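Local structure of IMPACT family member YigZ (Escherichia coli, 1VI7) at residues 49-61 and 72-86. The protein is of uncertain function but may bind guanyl ribonucleotides and hydrolyse ribonucleoside triphosphates. Numbering follows the deposited sequence.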
ATOM      1  N   HIS A  49      15.456  17.338  -1.565  1.00 64.81           N
ATOM      2  CA  HIS A  49      16.427  17.589  -2.622  1.00 64.83           C
ATOM      3  C   HIS A  49      15.899  18.583  -3.653  1.00 64.59           C
ATOM      4  O   HIS A  49      15.296  18.181  -4.667  1.00 65.98           O
ATOM      5  CB  HIS A  49      16.845  16.308  -3.350  1.00 63.41           C
ATOM      6  CG  HIS A  49      17.180  15.141  -2.486  1.00 61.42           C
ATOM      7  ND1 HIS A  49      18.478  14.722  -2.257  1.00 61.17           N
ATOM      8  CD2 HIS A  49      16.379  14.300  -1.785  1.00 59.02           C
ATOM      9  CE1 HIS A  49      18.463  13.686  -1.439  1.00 60.05           C
ATOM     10  NE2 HIS A  49      17.197  13.420  -1.134  1.00 59.76           N
ATOM     11  N   PRO A  50      15.919  19.865  -3.328  1.00 63.16           N
ATOM     12  CA  PRO A  50      15.482  20.898  -4.267  1.00 61.80           C
ATOM     13  C   PRO A  50      16.447  21.040  -5.430  1.00 60.86           C
ATOM     14  O   PRO A  50      16.079  21.115  -6.598  1.00 59.69           O
ATOM     15  CB  PRO A  50      15.441  22.152  -3.431  1.00 62.13           C
ATOM     16  CG  PRO A  50      16.026  21.843  -2.117  1.00 62.43           C
ATOM     17  CD  PRO A  50      16.598  20.454  -2.163  1.00 62.17           C
ATOM     18  N   ASP A  51      17.745  20.946  -5.141  1.00 60.29           N
ATOM     19  CA  ASP A  51      18.794  21.067  -6.118  1.00 60.18           C
ATOM     20  C   ASP A  51      18.907  19.946  -7.135  1.00 59.83           C
ATOM     21  O   ASP A  51      19.857  19.958  -7.946  1.00 58.59           O
ATOM     22  CB  ASP A  51      20.168  21.197  -5.424  1.00 59.53           C
ATOM     23  CG  ASP A  51      20.455  22.647  -5.073  1.00 59.67           C
ATOM     24  OD1 ASP A  51      20.772  22.898  -3.887  1.00 61.09           O
ATOM     25  OD2 ASP A  51      20.357  23.509  -5.965  1.00 56.22           O
ATOM     26  N   ALA A  52      18.048  18.946  -7.048  1.00 59.68           N
ATOM     27  CA  ALA A  52      18.053  17.831  -7.988  1.00 58.35           C
ATOM     28  C   ALA A  52      17.025  18.141  -9.086  1.00 56.87           C
ATOM     29  O   ALA A  52      15.889  18.515  -8.837  1.00 56.08           O
ATOM     30  CB  ALA A  52      17.786  16.515  -7.300  1.00 60.71           C
ATOM     31  N   ARG A  53      17.488  17.978 -10.313  1.00 55.86           N
ATOM     32  CA  ARG A  53      16.741  18.280 -11.502  1.00 55.43           C
ATOM     33  C   ARG A  53      15.481  17.470 -11.703  1.00 54.02           C
ATOM     34  O   ARG A  53      14.505  17.978 -12.295  1.00 52.77           O
ATOM     35  CB  ARG A  53      17.674  18.154 -12.720  1.00 57.79           C
ATOM     36  CG  ARG A  53      17.327  19.139 -13.819  1.00 61.95           C
ATOM     37  CD  ARG A  53      18.193  18.920 -15.026  1.00 66.15           C
ATOM     38  NE  ARG A  53      18.174  17.522 -15.488  1.00 69.45           N
ATOM     39  CZ  ARG A  53      19.046  17.125 -16.429  1.00 73.06           C
ATOM     40  NH1 ARG A  53      19.919  18.005 -16.931  1.00 72.76           N
ATOM     41  NH2 ARG A  53      19.024  15.873 -16.845  1.00 73.98           N
ATOM     42  N   HIS A  54      15.517  16.178 -11.370  1.00 52.13           N
ATOM     43  CA  HIS A  54      14.388  15.297 -11.576  1.00 51.26           C
ATOM     44  C   HIS A  54      14.055  14.448 -10.361  1.00 51.76           C
ATOM     45  O   HIS A  54      14.894  14.245  -9.469  1.00 52.79           O
ATOM     46  CB  HIS A  54      14.604  14.373 -12.792  1.00 49.22           C
ATOM     47  CG  HIS A  54      14.968  15.095 -14.052  1.00 47.58           C
ATOM     48  ND1 HIS A  54      14.064  15.822 -14.794  1.00 46.65           N
ATOM     49  CD2 HIS A  54      16.166  15.274 -14.652  1.00 48.48           C
ATOM     50  CE1 HIS A  54      14.691  16.402 -15.796  1.00 48.72           C
ATOM     51  NE2 HIS A  54      15.976  16.090 -15.739  1.00 48.24           N
ATOM     52  N   HIS A  55      12.774  14.085 -10.238  1.00 50.24           N
ATOM     53  CA  HIS A  55      12.239  13.266  -9.173  1.00 48.73           C
ATOM     54  C   HIS A  55      11.158  12.305  -9.696  1.00 46.35           C
ATOM     55  O   HIS A  55       9.970  12.442  -9.425  1.00 46.50           O
ATOM     56  CB  HIS A  55      11.693  14.095  -8.015  1.00 54.40           C
ATOM     57  CG  HIS A  55      12.617  15.124  -7.443  1.00 60.38           C
ATOM     58  ND1 HIS A  55      12.788  16.362  -8.050  1.00 63.15           N
ATOM     59  CD2 HIS A  55      13.496  15.104  -6.418  1.00 62.60           C
ATOM     60  CE1 HIS A  55      13.699  17.061  -7.399  1.00 63.17           C
ATOM     61  NE2 HIS A  55      14.145  16.326  -6.402  1.00 63.58           N
ATOM     62  N   CYS A  56      11.565  11.299 -10.437  1.00 44.57           N
ATOM     63  CA  CYS A  56      10.721  10.285 -11.048  1.00 43.14           C
ATOM     64  C   CYS A  56      10.096   9.327 -10.052  1.00 41.81           C
ATOM     65  O   CYS A  56      10.655   8.995  -9.002  1.00 42.13           O
ATOM     66  CB  CYS A  56      11.535   9.572 -12.128  1.00 43.83           C
ATOM     67  SG  CYS A  56      12.744  10.663 -12.967  1.00 43.60           S
ATOM     68  N   VAL A  57       8.858   8.897 -10.291  1.00 39.02           N
ATOM     69  CA  VAL A  57       8.068   8.138  -9.346  1.00 38.13           C
ATOM     70  C   VAL A  57       7.466   6.873  -9.948  1.00 38.33           C
ATOM     71  O   VAL A  57       7.146   6.896 -11.131  1.00 39.57           O
ATOM     72  CB  VAL A  57       6.832   9.003  -8.919  1.00 38.66           C
ATOM     73  CG1 VAL A  57       6.039   8.368  -7.794  1.00 34.32           C
ATOM     74  CG2 VAL A  57       7.238  10.429  -8.588  1.00 36.77           C
ATOM     75  N   ALA A  58       6.887   6.021  -9.121  1.00 39.23           N
ATOM     76  CA  ALA A  58       6.220   4.790  -9.553  1.00 39.70           C
ATOM     77  C   ALA A  58       5.667   4.086  -8.309  1.00 40.05           C
ATOM     78  O   ALA A  58       6.330   4.246  -7.258  1.00 40.71           O
ATOM     79  CB  ALA A  58       7.242   3.865 -10.203  1.00 39.18           C
ATOM     80  N   TRP A  59       4.573   3.358  -8.409  1.00 39.55           N
ATOM     81  CA  TRP A  59       4.028   2.694  -7.226  1.00 40.85           C
ATOM     82  C   TRP A  59       3.044   1.596  -7.605  1.00 42.48           C
ATOM     83  O   TRP A  59       2.698   1.492  -8.781  1.00 42.29           O
ATOM     84  CB  TRP A  59       3.389   3.702  -6.291  1.00 46.26           C
ATOM     85  CG  TRP A  59       2.147   4.386  -6.766  1.00 52.80           C
ATOM     86  CD1 TRP A  59       0.886   3.853  -6.806  1.00 55.20           C
ATOM     87  CD2 TRP A  59       2.005   5.735  -7.226  1.00 53.76           C
ATOM     88  NE1 TRP A  59      -0.009   4.770  -7.293  1.00 56.66           N
ATOM     89  CE2 TRP A  59       0.657   5.934  -7.564  1.00 54.72           C
ATOM     90  CE3 TRP A  59       2.910   6.788  -7.402  1.00 56.15           C
ATOM     91  CZ2 TRP A  59       0.163   7.140  -8.054  1.00 56.26           C
ATOM     92  CZ3 TRP A  59       2.423   7.986  -7.903  1.00 59.95           C
ATOM     93  CH2 TRP A  59       1.062   8.160  -8.204  1.00 59.29           C
ATOM     94  N   VAL A  60       2.648   0.799  -6.671  1.00 44.36           N
ATOM     95  CA  VAL A  60       1.632  -0.289  -6.766  1.00 48.85           C
ATOM     96  C   VAL A  60       0.927  -0.156  -5.436  1.00 52.15           C
ATOM     97  O   VAL A  60       1.708   0.065  -4.471  1.00 51.78           O
ATOM     98  CB  VAL A  60       2.458  -1.597  -6.815  1.00 44.82           C
ATOM     99  CG1 VAL A  60       2.274  -2.447  -5.568  1.00 46.86           C
ATOM    100  CG2 VAL A  60       2.267  -2.456  -8.023  1.00 42.95           C
ATOM    101  N   ALA A  61      -0.368  -0.228  -5.314  1.00 54.29           N
ATOM    102  CA  ALA A  61      -0.860  -0.056  -3.881  1.00 58.08           C
ATOM    103  C   ALA A  61      -1.345  -1.414  -3.390  1.00 59.64           C
ATOM    104  O   ALA A  61      -2.223  -1.595  -2.597  1.00 58.47           O
ATOM    105  CB  ALA A  61      -1.738   1.073  -3.679  1.00 57.60           C
ATOM    106  N   PHE A  72       2.947   6.114 -12.212  1.00 45.91           N
ATOM    107  CA  PHE A  72       4.332   6.483 -12.513  1.00 45.13           C
ATOM    108  C   PHE A  72       4.462   7.910 -13.020  1.00 45.51           C
ATOM    109  O   PHE A  72       3.467   8.622 -13.176  1.00 45.38           O
ATOM    110  CB  PHE A  72       4.955   5.499 -13.500  1.00 42.57           C
ATOM    111  CG  PHE A  72       4.222   5.402 -14.803  1.00 40.38           C
ATOM    112  CD1 PHE A  72       3.156   4.535 -14.949  1.00 39.54           C
ATOM    113  CD2 PHE A  72       4.568   6.230 -15.864  1.00 38.50           C
ATOM    114  CE1 PHE A  72       2.444   4.470 -16.132  1.00 38.18           C
ATOM    115  CE2 PHE A  72       3.884   6.146 -17.059  1.00 36.08           C
ATOM    116  CZ  PHE A  72       2.820   5.290 -17.181  1.00 36.85           C
ATOM    117  N   SER A  73       5.689   8.393 -13.237  1.00 45.64           N
ATOM    118  CA  SER A  73       5.886   9.737 -13.761  1.00 46.48           C
ATOM    119  C   SER A  73       7.326  10.019 -14.137  1.00 46.37           C
ATOM    120  O   SER A  73       8.241   9.712 -13.366  1.00 45.94           O
ATOM    121  CB  SER A  73       5.370  10.802 -12.798  1.00 49.44           C
ATOM    122  OG  SER A  73       5.674  12.118 -13.298  1.00 49.80           O
ATOM    123  N   ASP A  74       7.539  10.707 -15.265  1.00 47.04           N
ATOM    124  CA  ASP A  74       8.900  11.002 -15.681  1.00 49.79           C
ATOM    125  C   ASP A  74       9.446  12.297 -15.091  1.00 50.93           C
ATOM    126  O   ASP A  74      10.665  12.441 -15.014  1.00 51.82           O
ATOM    127  CB  ASP A  74       9.081  11.086 -17.176  1.00 52.10           C
ATOM    128  CG  ASP A  74       8.859   9.854 -17.989  1.00 57.13           C
ATOM    129  OD1 ASP A  74       8.826   8.684 -17.540  1.00 54.38           O
ATOM    130  OD2 ASP A  74       8.695  10.029 -19.238  1.00 60.74           O
ATOM    131  N   ASP A  75       8.580  13.265 -14.853  1.00 52.92           N
ATOM    132  CA  ASP A  75       9.020  14.561 -14.334  1.00 54.59           C
ATOM    133  C   ASP A  75      10.164  15.108 -15.176  1.00 54.24           C
ATOM    134  O   ASP A  75      11.309  15.240 -14.725  1.00 53.64           O
ATOM    135  CB  ASP A  75       9.329  14.469 -12.857  1.00 60.32           C
ATOM    136  CG  ASP A  75      10.057  15.635 -12.245  1.00 64.67           C
ATOM    137  OD1 ASP A  75       9.459  16.727 -12.131  1.00 71.04           O
ATOM    138  OD2 ASP A  75      11.248  15.450 -11.914  1.00 65.57           O
ATOM    139  N   GLY A  76       9.861  15.319 -16.473  1.00 52.90           N
ATOM    140  CA  GLY A  76      10.832  15.932 -17.349  1.00 52.08           C
ATOM    141  C   GLY A  76      11.820  15.039 -18.031  1.00 50.87           C
ATOM    142  O   GLY A  76      12.502  15.521 -18.966  1.00 52.35           O
ATOM    143  N   GLU A  77      11.968  13.784 -17.604  1.00 48.69           N
ATOM    144  CA  GLU A  77      12.883  12.866 -18.323  1.00 45.11           C
ATOM    145  C   GLU A  77      12.113  12.342 -19.540  1.00 43.34           C
ATOM    146  O   GLU A  77      10.873  12.252 -19.515  1.00 42.76           O
ATOM    147  CB  GLU A  77      13.386  11.777 -17.424  1.00 44.17           C
ATOM    148  CG  GLU A  77      14.456  12.040 -16.409  1.00 40.13           C
ATOM    149  CD  GLU A  77      15.790  12.507 -16.933  1.00 39.62           C
ATOM    150  OE1 GLU A  77      16.823  12.286 -16.264  1.00 36.03           O
ATOM    151  OE2 GLU A  77      15.807  13.150 -18.013  1.00 42.00           O
ATOM    152  N   PRO A  78      12.795  12.044 -20.626  1.00 41.59           N
ATOM    153  CA  PRO A  78      12.166  11.591 -21.853  1.00 40.09           C
ATOM    154  C   PRO A  78      11.123  10.529 -21.647  1.00 38.42           C
ATOM    155  O   PRO A  78      11.401   9.464 -21.090  1.00 40.01           O
ATOM    156  CB  PRO A  78      13.302  11.138 -22.723  1.00 41.42           C
ATOM    157  CG  PRO A  78      14.554  11.257 -21.944  1.00 41.88           C
ATOM    158  CD  PRO A  78      14.271  12.135 -20.760  1.00 42.05           C
ATOM    159  N   ALA A  79       9.938  10.701 -22.176  1.00 37.56           N
ATOM    160  CA  ALA A  79       8.826   9.785 -22.036  1.00 37.45           C
ATOM    161  C   ALA A  79       9.216   8.314 -22.064  1.00 37.07           C
ATOM    162  O   ALA A  79      10.051   7.912 -22.879  1.00 37.64           O
ATOM    163  CB  ALA A  79       7.775  10.069 -23.103  1.00 36.98           C
ATOM    164  N   GLY A  80       8.622   7.517 -21.190  1.00 35.66           N
ATOM    165  CA  GLY A  80       8.788   6.111 -21.022  1.00 35.11           C
ATOM    166  C   GLY A  80      10.189   5.647 -20.638  1.00 36.18           C
ATOM    167  O   GLY A  80      10.502   4.442 -20.745  1.00 35.35           O
ATOM    168  N   THR A  81      11.019   6.556 -20.130  1.00 35.78           N
ATOM    169  CA  THR A  81      12.404   6.261 -19.804  1.00 36.41           C
ATOM    170  C   THR A  81      12.730   6.376 -18.340  1.00 38.19           C
ATOM    171  O   THR A  81      13.819   5.961 -17.915  1.00 37.15           O
ATOM    172  CB  THR A  81      13.324   7.141 -20.685  1.00 32.33           C
ATOM    173  OG1 THR A  81      14.373   6.351 -21.261  1.00 34.02           O
ATOM    174  CG2 THR A  81      13.912   8.300 -19.925  1.00 28.31           C
ATOM    175  N   ALA A  82      11.886   7.022 -17.546  1.00 41.69           N
ATOM    176  CA  ALA A  82      12.123   7.117 -16.101  1.00 44.87           C
ATOM    177  C   ALA A  82      10.878   6.638 -15.382  1.00 45.62           C
ATOM    178  O   ALA A  82      10.881   6.566 -14.157  1.00 51.59           O
ATOM    179  CB  ALA A  82      12.494   8.530 -15.645  1.00 42.00           C
ATOM    180  N   GLY A  83       9.786   6.281 -16.049  1.00 44.50           N
ATOM    181  CA  GLY A  83       8.606   5.942 -15.228  1.00 40.73           C
ATOM    182  C   GLY A  83       8.263   4.488 -15.274  1.00 39.94           C
ATOM    183  O   GLY A  83       8.132   3.813 -14.258  1.00 38.13           O
ATOM    184  N   LYS A  84       7.982   3.993 -16.500  1.00 39.25           N
ATOM    185  CA  LYS A  84       7.584   2.593 -16.638  1.00 36.53           C
ATOM    186  C   LYS A  84       8.665   1.647 -16.177  1.00 34.16           C
ATOM    187  O   LYS A  84       8.378   0.774 -15.353  1.00 33.83           O
ATOM    188  CB  LYS A  84       7.070   2.319 -18.032  1.00 39.22           C
ATOM    189  CG  LYS A  84       5.574   2.423 -18.251  1.00 32.64           C
ATOM    190  N   PRO A  85       9.908   1.803 -16.608  1.00 32.96           N
ATOM    191  CA  PRO A  85      11.002   0.954 -16.167  1.00 32.56           C
ATOM    192  C   PRO A  85      10.953   0.688 -14.676  1.00 33.07           C
ATOM    193  O   PRO A  85      10.889  -0.487 -14.296  1.00 32.94           O
ATOM    194  CB  PRO A  85      12.241   1.722 -16.554  1.00 31.08           C
ATOM    195  CG  PRO A  85      11.842   2.531 -17.711  1.00 31.97           C
ATOM    196  CD  PRO A  85      10.371   2.817 -17.564  1.00 33.01           C
ATOM    197  N   MET A  86      10.839   1.735 -13.846  1.00 33.16           N
ATOM    198  CA  MET A  86      10.786   1.523 -12.393  1.00 31.17           C
ATOM    199  C   MET A  86       9.501   0.853 -11.965  1.00 31.01           C
ATOM    200  O   MET A  86       9.498   0.033 -11.038  1.00 30.39           O
ATOM    201  CB  MET A  86      11.135   2.717 -11.610  1.00 27.98           C
ATOM    202  CG  MET A  86      10.364   3.981 -11.614  1.00 29.40           C
ATOM    203  SD  MET A  86      11.104   5.303 -10.648  1.00 29.44           S
ATOM    204  CE  MET A  86      12.175   6.105 -11.780  1.00 23.23           C
TER
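Asp75 OD2 accepts the backbone N-H of His55 at 2.6 Å, met on the anti side of the carboxylate and well out of its plane. CG of Asp75 stands anti to its backbone N (chi1 168°), which swings the carboxylate across to the backbone of segment 49-61. The same residue offers its carbonyl as well: His54 ND1 donates to Asp75 O at 2.8 Å, lying in the carbonyl plane, while the acceptor sits somewhat out of the imidazole plane. One face of that ring is covered by Glu77: CG lies over it, 4.0 Å from the His54 ring centroid, and the bend at chi2 (-61°) turns the carboxylate over the same face, toward the rim, its plane 18° from that of the ring. Glu77 OE1 is itself held by a salt bridge to Arg104 and a hydrogen bond to Tyr120. Replacing His54 with an alanine would probably leave Asp75 O without this donor and open a gap over the Glu77 side chain. Further along, Val57 and Ser73 pair through both backbone bonds, Val57 N to Ser73 O at 3.2 Å and Ser73 N to Val57 O at 3.0 Å. On the face that carries Ala58, Met86 CG packs against Ala58 CB, bringing the start of helix 84-93 against that face, and Cys56 SG lies 3.4 Å from Ala82 CB; Tyr120 and Val124 of helix 113-128 also touch Met86. The arrangement is a beta hairpin, strands 57-60 and 71-73, at one edge of the five-stranded antiparallel sheet, with edge strand 71-73 running into a type I' turn, Asp74 to Glu77, clasped by His54 and His55.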